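Local coordinates for protein KLLA0C04147p (Kluyveromyces lactis, PDB 5H2D) that binds ergosterol in the pocket of its oxysterol-binding-protein-related domain, the part of Osh1 held here, and probably transfers sterols between membranes, at residues K28-L33 and N338-H343; R32-K37 and M362-Y367; G184-T189 and Y203-N208; Y223-I228 and M238-A243. All coordinates share one frame; numbering follows the deposited sequence.

Contact 1: residues K28-L33 and N338-H343; sequences KLRQRL and NAPQPH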
# COMPACT_ATOMS: atom_id res chain seq x y z
N LYS A 28 -10.77 18.87 -6.90
CA LYS A 28 -9.71 19.03 -5.92
C LYS A 28 -9.76 17.90 -4.89
O LYS A 28 -10.84 17.47 -4.48
CB LYS A 28 -9.87 20.40 -5.25
CG LYS A 28 -9.08 20.66 -3.98
CD LYS A 28 -9.36 22.08 -3.52
CE LYS A 28 -9.48 22.19 -2.01
NZ LYS A 28 -8.16 22.31 -1.35
N LEU A 29 -8.58 17.41 -4.50
CA LEU A 29 -8.51 16.33 -3.52
C LEU A 29 -9.34 16.64 -2.28
O LEU A 29 -9.34 17.77 -1.78
CB LEU A 29 -7.06 16.09 -3.11
CG LEU A 29 -6.10 15.60 -4.19
CD1 LEU A 29 -4.69 15.54 -3.66
CD2 LEU A 29 -6.54 14.24 -4.70
N ARG A 30 -10.03 15.63 -1.76
CA ARG A 30 -10.77 15.81 -0.53
C ARG A 30 -9.84 16.16 0.63
O ARG A 30 -8.82 15.50 0.85
CB ARG A 30 -11.58 14.55 -0.20
CG ARG A 30 -12.40 14.69 1.08
CD ARG A 30 -13.43 13.59 1.19
NE ARG A 30 -12.83 12.30 1.56
CZ ARG A 30 -13.56 11.27 1.96
NH1 ARG A 30 -14.88 11.39 2.05
NH2 ARG A 30 -12.96 10.12 2.30
N GLN A 31 -10.22 17.20 1.39
CA GLN A 31 -9.38 17.76 2.44
C GLN A 31 -9.80 17.37 3.84
O GLN A 31 -9.00 17.50 4.77
CB GLN A 31 -9.38 19.30 2.37
CG GLN A 31 -8.92 19.85 1.04
CD GLN A 31 -7.43 19.68 0.82
OE1 GLN A 31 -6.62 20.12 1.64
NE2 GLN A 31 -7.07 19.03 -0.28
N ARG A 32 -11.04 16.94 4.02
CA ARG A 32 -11.53 16.57 5.34
C ARG A 32 -12.75 15.69 5.15
O ARG A 32 -13.26 15.52 4.04
CB ARG A 32 -11.87 17.80 6.18
CG ARG A 32 -12.93 18.70 5.57
CD ARG A 32 -13.57 19.58 6.64
NE ARG A 32 -14.36 18.80 7.59
CZ ARG A 32 -14.79 19.24 8.77
NH1 ARG A 32 -14.50 20.48 9.16
NH2 ARG A 32 -15.49 18.45 9.57
N LEU A 33 -13.20 15.10 6.26
CA LEU A 33 -14.42 14.32 6.30
C LEU A 33 -15.56 15.19 6.80
O LEU A 33 -15.36 16.21 7.45
CB LEU A 33 -14.26 13.11 7.21
CG LEU A 33 -13.09 12.18 6.89
CD1 LEU A 33 -13.08 11.02 7.87
CD2 LEU A 33 -13.20 11.71 5.45
N ASN A 338 -11.05 7.47 -0.11
CA ASN A 338 -12.45 7.06 -0.18
C ASN A 338 -13.39 8.22 -0.51
O ASN A 338 -14.57 8.18 -0.13
CB ASN A 338 -12.88 6.39 1.12
CG ASN A 338 -14.07 5.47 0.92
OD1 ASN A 338 -14.14 4.75 -0.07
ND2 ASN A 338 -15.05 5.52 1.84
N ALA A 339 -12.90 9.24 -1.20
CA ALA A 339 -13.71 10.43 -1.49
C ALA A 339 -14.66 10.15 -2.65
O ALA A 339 -14.21 9.79 -3.74
CB ALA A 339 -12.81 11.60 -1.84
N PRO A 340 -15.98 10.32 -2.46
CA PRO A 340 -16.95 10.15 -3.57
C PRO A 340 -17.02 11.41 -4.42
O PRO A 340 -18.03 12.12 -4.47
CB PRO A 340 -18.25 9.86 -2.83
CG PRO A 340 -18.13 10.70 -1.59
CD PRO A 340 -16.66 10.65 -1.19
N GLN A 341 -15.90 11.69 -5.09
CA GLN A 341 -15.72 12.95 -5.82
C GLN A 341 -16.79 13.09 -6.89
O GLN A 341 -16.99 12.17 -7.70
CB GLN A 341 -14.32 13.00 -6.44
CG GLN A 341 -13.17 12.91 -5.43
CD GLN A 341 -12.97 14.18 -4.60
OE1 GLN A 341 -13.74 14.46 -3.68
NE2 GLN A 341 -11.92 14.93 -4.92
N PRO A 342 -17.47 14.24 -6.97
CA PRO A 342 -18.65 14.36 -7.86
C PRO A 342 -18.37 14.05 -9.32
O PRO A 342 -19.18 13.38 -9.97
CB PRO A 342 -19.07 15.83 -7.68
CG PRO A 342 -18.45 16.29 -6.41
CD PRO A 342 -17.24 15.44 -6.14
N HIS A 343 -17.25 14.53 -9.88
CA HIS A 343 -16.92 14.25 -11.27
C HIS A 343 -16.36 12.86 -11.48
O HIS A 343 -16.28 12.41 -12.63
CB HIS A 343 -15.93 15.29 -11.81
CG HIS A 343 -16.52 16.64 -12.00
ND1 HIS A 343 -16.36 17.66 -11.09
CD2 HIS A 343 -17.30 17.14 -12.99
CE1 HIS A 343 -17.00 18.74 -11.51
NE2 HIS A 343 -17.58 18.45 -12.66
O HOH W 1 -10.76 8.20 2.72

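Contact 2: residues R32-K37 and M362-Y367; sequences RLKLGK and MEEGRY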
# COMPACT_ATOMS: atom_id res chain seq x y z
N ARG A 32 -11.04 16.94 4.02
CA ARG A 32 -11.53 16.57 5.34
C ARG A 32 -12.75 15.69 5.15
O ARG A 32 -13.26 15.52 4.04
CB ARG A 32 -11.87 17.80 6.18
CG ARG A 32 -12.93 18.70 5.57
CD ARG A 32 -13.57 19.58 6.64
NE ARG A 32 -14.36 18.80 7.59
CZ ARG A 32 -14.79 19.24 8.77
NH1 ARG A 32 -14.50 20.48 9.16
NH2 ARG A 32 -15.49 18.45 9.57
N LEU A 33 -13.20 15.10 6.26
CA LEU A 33 -14.42 14.32 6.30
C LEU A 33 -15.56 15.19 6.80
O LEU A 33 -15.36 16.21 7.45
CB LEU A 33 -14.26 13.11 7.21
CG LEU A 33 -13.09 12.18 6.89
CD1 LEU A 33 -13.08 11.02 7.87
CD2 LEU A 33 -13.20 11.71 5.45
N LYS A 34 -16.79 14.75 6.51
CA LYS A 34 -17.94 15.47 7.04
C LYS A 34 -17.96 15.40 8.56
O LYS A 34 -18.25 16.39 9.23
CB LYS A 34 -19.23 14.93 6.43
CG LYS A 34 -19.63 13.55 6.91
CD LYS A 34 -20.88 13.08 6.20
CE LYS A 34 -21.99 14.12 6.27
NZ LYS A 34 -22.52 14.27 7.66
N LEU A 35 -17.64 14.23 9.12
CA LEU A 35 -17.42 14.12 10.56
C LEU A 35 -16.25 15.02 10.96
O LEU A 35 -15.17 14.96 10.35
CB LEU A 35 -17.14 12.66 10.91
CG LEU A 35 -17.86 11.89 12.01
CD1 LEU A 35 -19.38 11.97 11.88
CD2 LEU A 35 -17.39 10.44 11.96
N GLY A 36 -16.45 15.86 11.97
CA GLY A 36 -15.38 16.76 12.37
C GLY A 36 -14.41 16.06 13.30
O GLY A 36 -13.19 16.25 13.25
N LYS A 37 -15.00 15.26 14.18
CA LYS A 37 -14.33 14.20 14.92
C LYS A 37 -15.39 13.13 15.14
O LYS A 37 -16.41 13.10 14.44
CB LYS A 37 -13.71 14.74 16.22
CG LYS A 37 -12.65 13.84 16.83
CD LYS A 37 -11.41 13.80 15.96
CE LYS A 37 -10.97 15.22 15.61
NZ LYS A 37 -10.55 15.36 14.19
N MET A 362 -20.05 4.12 7.77
CA MET A 362 -19.13 4.22 8.90
C MET A 362 -18.32 5.50 8.81
O MET A 362 -18.11 6.18 9.82
CB MET A 362 -18.20 3.01 8.95
CG MET A 362 -17.31 3.07 10.18
SD MET A 362 -16.11 1.73 10.23
CE MET A 362 -17.17 0.33 10.58
N GLU A 363 -17.88 5.86 7.60
CA GLU A 363 -17.09 7.07 7.45
C GLU A 363 -17.88 8.30 7.89
O GLU A 363 -17.29 9.27 8.38
CB GLU A 363 -16.65 7.23 5.99
CG GLU A 363 -15.60 8.31 5.80
CD GLU A 363 -15.39 8.67 4.35
OE1 GLU A 363 -16.03 9.63 3.87
OE2 GLU A 363 -14.59 7.99 3.67
N GLU A 364 -19.19 8.26 7.72
CA GLU A 364 -20.06 9.37 8.09
C GLU A 364 -20.58 9.25 9.51
O GLU A 364 -21.43 10.05 9.92
CB GLU A 364 -21.22 9.46 7.09
CG GLU A 364 -20.70 9.79 5.68
CD GLU A 364 -21.79 10.00 4.64
OE1 GLU A 364 -22.96 9.71 4.93
OE2 GLU A 364 -21.45 10.43 3.52
N GLY A 365 -20.07 8.28 10.27
CA GLY A 365 -20.45 8.15 11.66
C GLY A 365 -21.79 7.49 11.91
O GLY A 365 -22.31 7.58 13.03
N ARG A 366 -22.36 6.82 10.91
CA ARG A 366 -23.65 6.16 11.04
C ARG A 366 -23.40 4.68 11.25
O ARG A 366 -23.47 3.86 10.34
CB ARG A 366 -24.52 6.44 9.82
CG ARG A 366 -24.89 7.90 9.72
CD ARG A 366 -26.08 8.11 8.83
NE ARG A 366 -25.83 7.57 7.51
CZ ARG A 366 -25.15 8.21 6.57
NH1 ARG A 366 -24.66 9.42 6.80
NH2 ARG A 366 -24.96 7.64 5.38
N TYR A 367 -23.08 4.33 12.50
CA TYR A 367 -22.52 3.02 12.77
C TYR A 367 -23.58 1.92 12.73
O TYR A 367 -23.26 0.78 12.38
CB TYR A 367 -21.78 3.02 14.10
CG TYR A 367 -20.72 4.10 14.13
CD1 TYR A 367 -19.79 4.22 13.08
CD2 TYR A 367 -20.67 5.04 15.15
CE1 TYR A 367 -18.84 5.22 13.09
CE2 TYR A 367 -19.71 6.05 15.16
CZ TYR A 367 -18.80 6.13 14.13
OH TYR A 367 -17.85 7.14 14.13
O HOH W 2 -17.43 11.67 5.00

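Contact 3: residues G184-T189 and Y203-N208; sequences GLWYLT and YKKPNN. With ERG (ergosterol), chain B.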
# COMPACT_ATOMS: atom_id res chain seq x y z
N GLY A 184 2.88 -11.65 -0.04
CA GLY A 184 3.02 -11.46 -1.46
C GLY A 184 4.31 -10.75 -1.87
O GLY A 184 4.92 -9.99 -1.11
N LEU A 185 4.73 -10.98 -3.11
CA LEU A 185 5.90 -10.31 -3.67
C LEU A 185 5.49 -9.01 -4.36
O LEU A 185 4.44 -8.93 -5.01
CB LEU A 185 6.60 -11.23 -4.67
CG LEU A 185 7.98 -10.83 -5.19
CD1 LEU A 185 8.98 -10.71 -4.05
CD2 LEU A 185 8.44 -11.85 -6.23
N TRP A 186 6.32 -7.99 -4.21
CA TRP A 186 6.09 -6.67 -4.79
C TRP A 186 7.13 -6.38 -5.88
O TRP A 186 8.30 -6.73 -5.74
CB TRP A 186 6.11 -5.61 -3.69
CG TRP A 186 4.95 -5.87 -2.80
CD1 TRP A 186 4.93 -6.68 -1.71
CD2 TRP A 186 3.61 -5.41 -2.99
NE1 TRP A 186 3.67 -6.72 -1.18
CE2 TRP A 186 2.83 -5.95 -1.95
CE3 TRP A 186 3.00 -4.56 -3.92
CZ2 TRP A 186 1.47 -5.68 -1.82
CZ3 TRP A 186 1.64 -4.30 -3.79
CH2 TRP A 186 0.90 -4.85 -2.74
N TYR A 187 6.67 -5.75 -6.96
CA TYR A 187 7.46 -5.55 -8.17
C TYR A 187 7.50 -4.07 -8.47
O TYR A 187 6.45 -3.45 -8.70
CB TYR A 187 6.83 -6.27 -9.36
CG TYR A 187 6.81 -7.78 -9.32
CD1 TYR A 187 5.94 -8.47 -8.48
CD2 TYR A 187 7.63 -8.53 -10.17
CE1 TYR A 187 5.90 -9.86 -8.46
CE2 TYR A 187 7.60 -9.92 -10.15
CZ TYR A 187 6.73 -10.58 -9.30
OH TYR A 187 6.70 -11.96 -9.29
N LEU A 188 8.70 -3.50 -8.53
CA LEU A 188 8.85 -2.07 -8.77
C LEU A 188 9.77 -1.89 -9.97
O LEU A 188 10.92 -2.32 -9.93
CB LEU A 188 9.38 -1.37 -7.52
CG LEU A 188 9.07 0.13 -7.41
CD1 LEU A 188 9.11 0.59 -5.96
CD2 LEU A 188 10.06 0.93 -8.24
N THR A 189 9.22 -1.31 -11.04
CA THR A 189 9.94 -1.13 -12.30
C THR A 189 10.32 0.33 -12.43
O THR A 189 9.47 1.21 -12.27
CB THR A 189 9.08 -1.56 -13.49
OG1 THR A 189 8.75 -2.95 -13.37
CG2 THR A 189 9.83 -1.33 -14.80
N TYR A 203 10.73 -7.22 -3.78
CA TYR A 203 10.90 -7.32 -2.33
C TYR A 203 9.58 -7.74 -1.71
O TYR A 203 8.53 -7.74 -2.36
CB TYR A 203 11.36 -6.00 -1.72
CG TYR A 203 10.30 -4.93 -1.72
CD1 TYR A 203 9.98 -4.23 -2.88
CD2 TYR A 203 9.60 -4.64 -0.55
CE1 TYR A 203 8.98 -3.25 -2.86
CE2 TYR A 203 8.63 -3.69 -0.52
CZ TYR A 203 8.32 -3.00 -1.67
OH TYR A 203 7.33 -2.04 -1.58
N LYS A 204 9.64 -8.13 -0.42
CA LYS A 204 8.46 -8.35 0.40
C LYS A 204 8.43 -7.35 1.55
O LYS A 204 9.47 -6.95 2.07
CB LYS A 204 8.41 -9.78 0.96
CG LYS A 204 8.28 -10.81 -0.13
CD LYS A 204 8.06 -12.19 0.44
CE LYS A 204 7.66 -13.15 -0.67
NZ LYS A 204 7.20 -14.46 -0.12
N LYS A 205 7.23 -6.98 1.96
CA LYS A 205 7.03 -5.97 2.98
C LYS A 205 7.32 -6.51 4.37
O LYS A 205 7.23 -7.72 4.62
CB LYS A 205 5.59 -5.45 2.90
CG LYS A 205 5.30 -4.67 1.62
CD LYS A 205 3.81 -4.33 1.52
CE LYS A 205 3.54 -3.44 0.32
NZ LYS A 205 2.07 -3.16 0.17
N PRO A 206 7.66 -5.64 5.31
CA PRO A 206 7.93 -6.09 6.68
C PRO A 206 6.65 -6.54 7.38
O PRO A 206 5.53 -6.29 6.94
CB PRO A 206 8.52 -4.84 7.34
CG PRO A 206 7.84 -3.70 6.60
CD PRO A 206 7.79 -4.18 5.17
N ASN A 207 6.84 -7.23 8.50
CA ASN A 207 5.73 -7.60 9.36
C ASN A 207 5.24 -6.39 10.17
O ASN A 207 5.96 -5.42 10.38
CB ASN A 207 6.14 -8.70 10.33
CG ASN A 207 6.82 -9.84 9.64
OD1 ASN A 207 6.32 -10.34 8.63
ND2 ASN A 207 7.98 -10.24 10.14
N ASN A 208 4.00 -6.48 10.63
CA ASN A 208 3.49 -5.52 11.61
C ASN A 208 2.92 -6.27 12.79
O ASN A 208 2.55 -7.44 12.70
CB ASN A 208 2.39 -4.59 11.03
CG ASN A 208 2.25 -4.72 9.54
OD1 ASN A 208 1.39 -5.45 9.05
ND2 ASN A 208 3.10 -4.00 8.79
C1 ERG B . 0.80 -2.19 6.35
C2 ERG B . 1.27 -1.60 5.02
C3 ERG B . 0.89 -2.58 3.94
C4 ERG B . -0.62 -2.79 3.91
C5 ERG B . -1.14 -3.14 5.20
C6 ERG B . -2.25 -3.98 5.27
C7 ERG B . -2.87 -4.32 6.48
C8 ERG B . -2.40 -3.82 7.70
C9 ERG B . -1.14 -3.14 7.69
C10 ERG B . -0.71 -2.46 6.37
C11 ERG B . -0.91 -2.20 8.95
C12 ERG B . -1.46 -2.79 10.26
C13 ERG B . -2.94 -3.15 10.03
C14 ERG B . -2.93 -4.27 8.97
C15 ERG B . -4.36 -4.75 9.00
C16 ERG B . -4.75 -4.67 10.51
C17 ERG B . -3.57 -3.94 11.19
C18 ERG B . -3.80 -1.93 9.64
C19 ERG B . -1.48 -1.11 6.29
C20 ERG B . -4.09 -3.15 12.41
C21 ERG B . -3.04 -2.32 13.12
C22 ERG B . -4.63 -4.20 13.38
C23 ERG B . -6.09 -4.28 13.68
C24 ERG B . -6.61 -5.36 14.63
C25 ERG B . -7.67 -4.73 15.55
C26 ERG B . -7.00 -3.63 16.37
C27 ERG B . -8.26 -5.75 16.54
C28 ERG B . -7.20 -6.45 13.76
O1 ERG B . 1.36 -2.09 2.62
O HOH W 3 4.95 -8.57 1.19

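Contact 4: residues Y223-I228 and M238-A243; sequences YGDVKI and MIHFKA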
# COMPACT_ATOMS: atom_id res chain seq x y z
N TYR A 223 8.23 -4.46 11.93
CA TYR A 223 9.48 -5.12 12.29
C TYR A 223 9.86 -6.14 11.23
O TYR A 223 9.02 -6.60 10.45
CB TYR A 223 9.36 -5.81 13.66
CG TYR A 223 8.49 -7.05 13.64
CD1 TYR A 223 7.10 -6.97 13.78
CD2 TYR A 223 9.05 -8.31 13.46
CE1 TYR A 223 6.31 -8.11 13.76
CE2 TYR A 223 8.28 -9.45 13.44
CZ TYR A 223 6.91 -9.35 13.59
OH TYR A 223 6.14 -10.50 13.56
N GLY A 224 11.13 -6.51 11.22
CA GLY A 224 11.63 -7.56 10.36
C GLY A 224 12.61 -7.04 9.33
O GLY A 224 12.86 -5.84 9.19
N ASP A 225 13.19 -7.99 8.60
CA ASP A 225 14.16 -7.68 7.57
C ASP A 225 13.51 -7.70 6.20
O ASP A 225 12.62 -8.52 5.93
CB ASP A 225 15.33 -8.67 7.61
CG ASP A 225 16.13 -8.58 8.90
OD1 ASP A 225 16.50 -7.45 9.29
OD2 ASP A 225 16.37 -9.63 9.52
N VAL A 226 13.95 -6.79 5.34
CA VAL A 226 13.48 -6.68 3.97
C VAL A 226 14.70 -6.71 3.06
O VAL A 226 15.71 -6.07 3.35
CB VAL A 226 12.68 -5.38 3.75
CG1 VAL A 226 12.38 -5.18 2.27
CG2 VAL A 226 11.40 -5.41 4.59
N LYS A 227 14.61 -7.44 1.95
CA LYS A 227 15.67 -7.46 0.95
C LYS A 227 15.10 -7.06 -0.40
O LYS A 227 14.12 -7.64 -0.86
CB LYS A 227 16.33 -8.84 0.86
CG LYS A 227 17.42 -8.91 -0.19
CD LYS A 227 18.20 -10.22 -0.11
CE LYS A 227 19.24 -10.29 -1.23
NZ LYS A 227 20.09 -11.52 -1.12
N ILE A 228 15.71 -6.04 -1.01
CA ILE A 228 15.32 -5.58 -2.33
C ILE A 228 16.44 -5.95 -3.30
O ILE A 228 17.61 -5.67 -3.03
CB ILE A 228 15.08 -4.06 -2.35
CG1 ILE A 228 14.09 -3.67 -1.25
CG2 ILE A 228 14.63 -3.61 -3.73
CD1 ILE A 228 14.00 -2.18 -1.10
N MET A 238 19.63 -4.38 1.99
CA MET A 238 19.11 -4.99 3.20
C MET A 238 18.53 -3.90 4.09
O MET A 238 19.20 -2.90 4.37
CB MET A 238 20.21 -5.74 3.96
CG MET A 238 21.02 -6.72 3.12
SD MET A 238 20.03 -8.05 2.44
CE MET A 238 19.12 -8.61 3.88
N ILE A 239 17.28 -4.09 4.53
CA ILE A 239 16.59 -3.15 5.41
C ILE A 239 16.21 -3.86 6.70
O ILE A 239 15.70 -4.99 6.68
CB ILE A 239 15.33 -2.57 4.75
CG1 ILE A 239 15.66 -2.07 3.34
CG2 ILE A 239 14.71 -1.49 5.66
CD1 ILE A 239 14.48 -1.43 2.63
N HIS A 240 16.40 -3.18 7.82
CA HIS A 240 16.12 -3.77 9.13
C HIS A 240 15.17 -2.87 9.89
O HIS A 240 15.56 -1.78 10.33
CB HIS A 240 17.43 -3.99 9.90
CG HIS A 240 18.56 -4.43 9.02
ND1 HIS A 240 18.79 -5.75 8.69
CD2 HIS A 240 19.51 -3.71 8.37
CE1 HIS A 240 19.83 -5.83 7.89
NE2 HIS A 240 20.29 -4.61 7.68
N PHE A 241 13.91 -3.30 10.02
CA PHE A 241 12.93 -2.68 10.91
C PHE A 241 13.09 -3.32 12.28
O PHE A 241 12.81 -4.51 12.45
CB PHE A 241 11.50 -2.88 10.41
CG PHE A 241 11.16 -2.11 9.17
CD1 PHE A 241 11.49 -2.60 7.91
CD2 PHE A 241 10.44 -0.93 9.25
CE1 PHE A 241 11.15 -1.91 6.76
CE2 PHE A 241 10.09 -0.22 8.10
CZ PHE A 241 10.44 -0.72 6.85
N LYS A 242 13.51 -2.52 13.26
CA LYS A 242 13.72 -3.06 14.59
C LYS A 242 12.38 -3.31 15.27
O LYS A 242 11.45 -2.50 15.19
CB LYS A 242 14.57 -2.09 15.41
CG LYS A 242 14.71 -2.45 16.89
CD LYS A 242 16.16 -2.36 17.35
CE LYS A 242 16.78 -3.75 17.40
NZ LYS A 242 18.17 -3.74 17.95
N ALA A 243 12.26 -4.47 15.92
CA ALA A 243 11.05 -4.82 16.66
C ALA A 243 11.06 -4.15 18.03
O ALA A 243 12.12 -3.91 18.62
CB ALA A 243 10.94 -6.33 16.82
O HOH W 4 15.46 -6.28 11.90

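Contact 1: residues K28-L33 and N338-H343
R30 lays its guanidinium group against the backbone of N338 and A339, and this is the tight part of the contact. With CG anti to the backbone N (chi1 -179°) and a bend at chi3, the chain passes A339 CB, which lies 3.6 Å from R30 CB and 3.5 Å from R30 NE. A339 CA then sits over the centre of one guanidinium face, while L33 CD2 covers the centre of the opposite face, 3.5 Å above the plane. At the edge, water 1 lies in the guanidinium plane; it accepts a weak bond from R30 NH2 and a firmer one from N338 N. P340 CD comes up obliquely, 3.8 Å from R30 NH1. The looser side lies toward solvent-exposed K28, where one bond makes the link: Q341 NE2 donates to K28 O at 2.8 Å, with an angle of 143° at the hydrogen. The bound oxygen stays in the amide plane of Q341, but the donor stands above the carbonyl plane of K28. An alanine in place of R30 would remove the flat group between A339 and L33 and is likely to leave the carboxylate of E363 without one of its positive partners. R30 also donates to V335 O of helix 332-337, and its salt bridge to E363 reaches helix 357-363, so this one side chain joins loop 28-33 to both helices.

Contact 2: residues R32-K37 and M362-Y367
L35 and K34 make the closest contacts with the end of helix 357-363, through side-chain carbons that meet carbonyl oxygens as well as carbon. L35 pushes CD1 to 3.4 Å from E364 O, while CD2 lies 3.8 Å from both E363 O and G365 CA and also approaches the hydroxyl of Y367. K34 crosses E364 obliquely, its CD 3.3 Å from E364 CG; bends at chi3 and chi4 turn K34 NZ to a position 5.3 Å from E364 OE1, a distance at which opposite charges could still attract weakly. L33 CD2 meets the carboxylate end of E363, the two side chains crossing at about a right angle. The surface that L35 meets is a Schellman motif: G365, at positive phi, is its C-prime residue, and the backbone bonds G365 N to M362 O and R366 N to A361 O close the helix. A CB on G365 would probably crowd L35 CD1. Further out, R366 NH1 meets E364 OE1 on the oxygen's anti lone pair in a salt bridge, which probably limits the swing of the carboxylate beside K34. The carboxylate of E363 is held by R30, R360 and N338, and its OE1 also takes a bond of 2.7 Å from water 2, which is only weakly linked to K34 N. Y367 OH bonds to D38, and G365 O lies over the centre of the Y367 ring.

Contact 3: residues G184-T189 and Y203-N208
W186 and Y203 form an antiparallel hydrogen-bonded pair, their CA atoms 5.4 Å apart. W186 N donates to Y203 O at 2.9 Å, almost in line with the carbonyl, and Y203 N returns a longer bond to W186 O. Beyond this pair the chains part, and water 3 spans the gap, donating to G184 O and accepting from K205 N and, weakly, from W186 NE1. W186 CB lies over the Y203 ring, 4.1 Å from its centroid, a CH-pi contact. On one face of the indole lies K205, whose chain is extended beyond CG: CE sits 3.7 Å from the centroid of the five-membered ring, and NZ makes a cation-pi contact 3.6 Å from the centroid of the six-membered ring. From there K205 NZ donates to ergosterol O1 at 2.8 Å and forms a salt bridge with D79. A leucine in place of W186 would lack the flat aromatic face, and the ammonium group of K205 would probably be freer to swing away from the sterol. The chemistry is that of a polar end to the sterol pocket: aromatic face and carboxylate together would favour a charged lysine, set to bind the ergosterol hydroxyl.

Contact 4: residues Y223-I228 and M238-A243
D225 meets H240 on the outer face of an antiparallel ladder. D225 CB passes 3.8 Å from I239 O, and chi1 of -64° places CG anti to the carbonyl carbon, on the side of the backbone N. From CG, the carboxylate sends OD1 back toward H240, where it accepts from ND1 at 2.9 Å and also lies near H240 CB. The donor approaches from above the carboxylate plane, and that plane stands 83° from the imidazole. Water 4 adds a second donor to OD1 and links it to F241 O. Across the ring, H240 NE2 bonds to E257 of the next strand; histidine between two carboxylates would tend to be protonated. Also on this face, M238 SD rests 3.8 Å from both CG and CD of K227. The face with V226, I239 and F241 is apolar: V226 CB meets I239 CB at 4.0 Å, V226 CG2 reaches F241 CE1, and I228 CD1 touches I239 CD1. Helix 95-108 packs on I228, I239 and F241, and Y203 on V226. Four backbone bonds hold the ladder, two between V226 and I239 and two between G224 and F241. At G224 the chain turns a corner, with backbone angles that would jam any CB against the preceding carbonyl. Before the corner, Y223 CB packs on A243 CB at 3.6 Å, while Y223 OH bonds to D179. The short strand axes run at 160° to each other, and the whole is a beta hairpin of strands 219-230 and 236-241, one pair in the long run of antiparallel strands that forms the curved, sterol-holding barrel of the OSBP family.

Overall arrangement
From the N terminus, the loop between helices 7-18 and 45-49 opens contact 1 and then contact 2, which share R32 and L33. Contact 1 closes at 338-343, after helix 332-337, and contact 2 at 362-367, so the two spans cross; they also touch in space, E363 of contact 2 meeting R30 and N338 of contact 1. Contacts 3 and 4 are nested inside both spans and follow one another in series. They meet through neighbouring strands 207-211 and 219-230, where N207 O lies 2.9 Å from Y223 N. Contacts 1 and 4 lie on opposite sides of the chain's centre. Contacts 1 and 2 tie the N-terminal loop to the loop after helix 332-337 and the end of helix 357-363, while contacts 3 and 4 pair strands of the barrel.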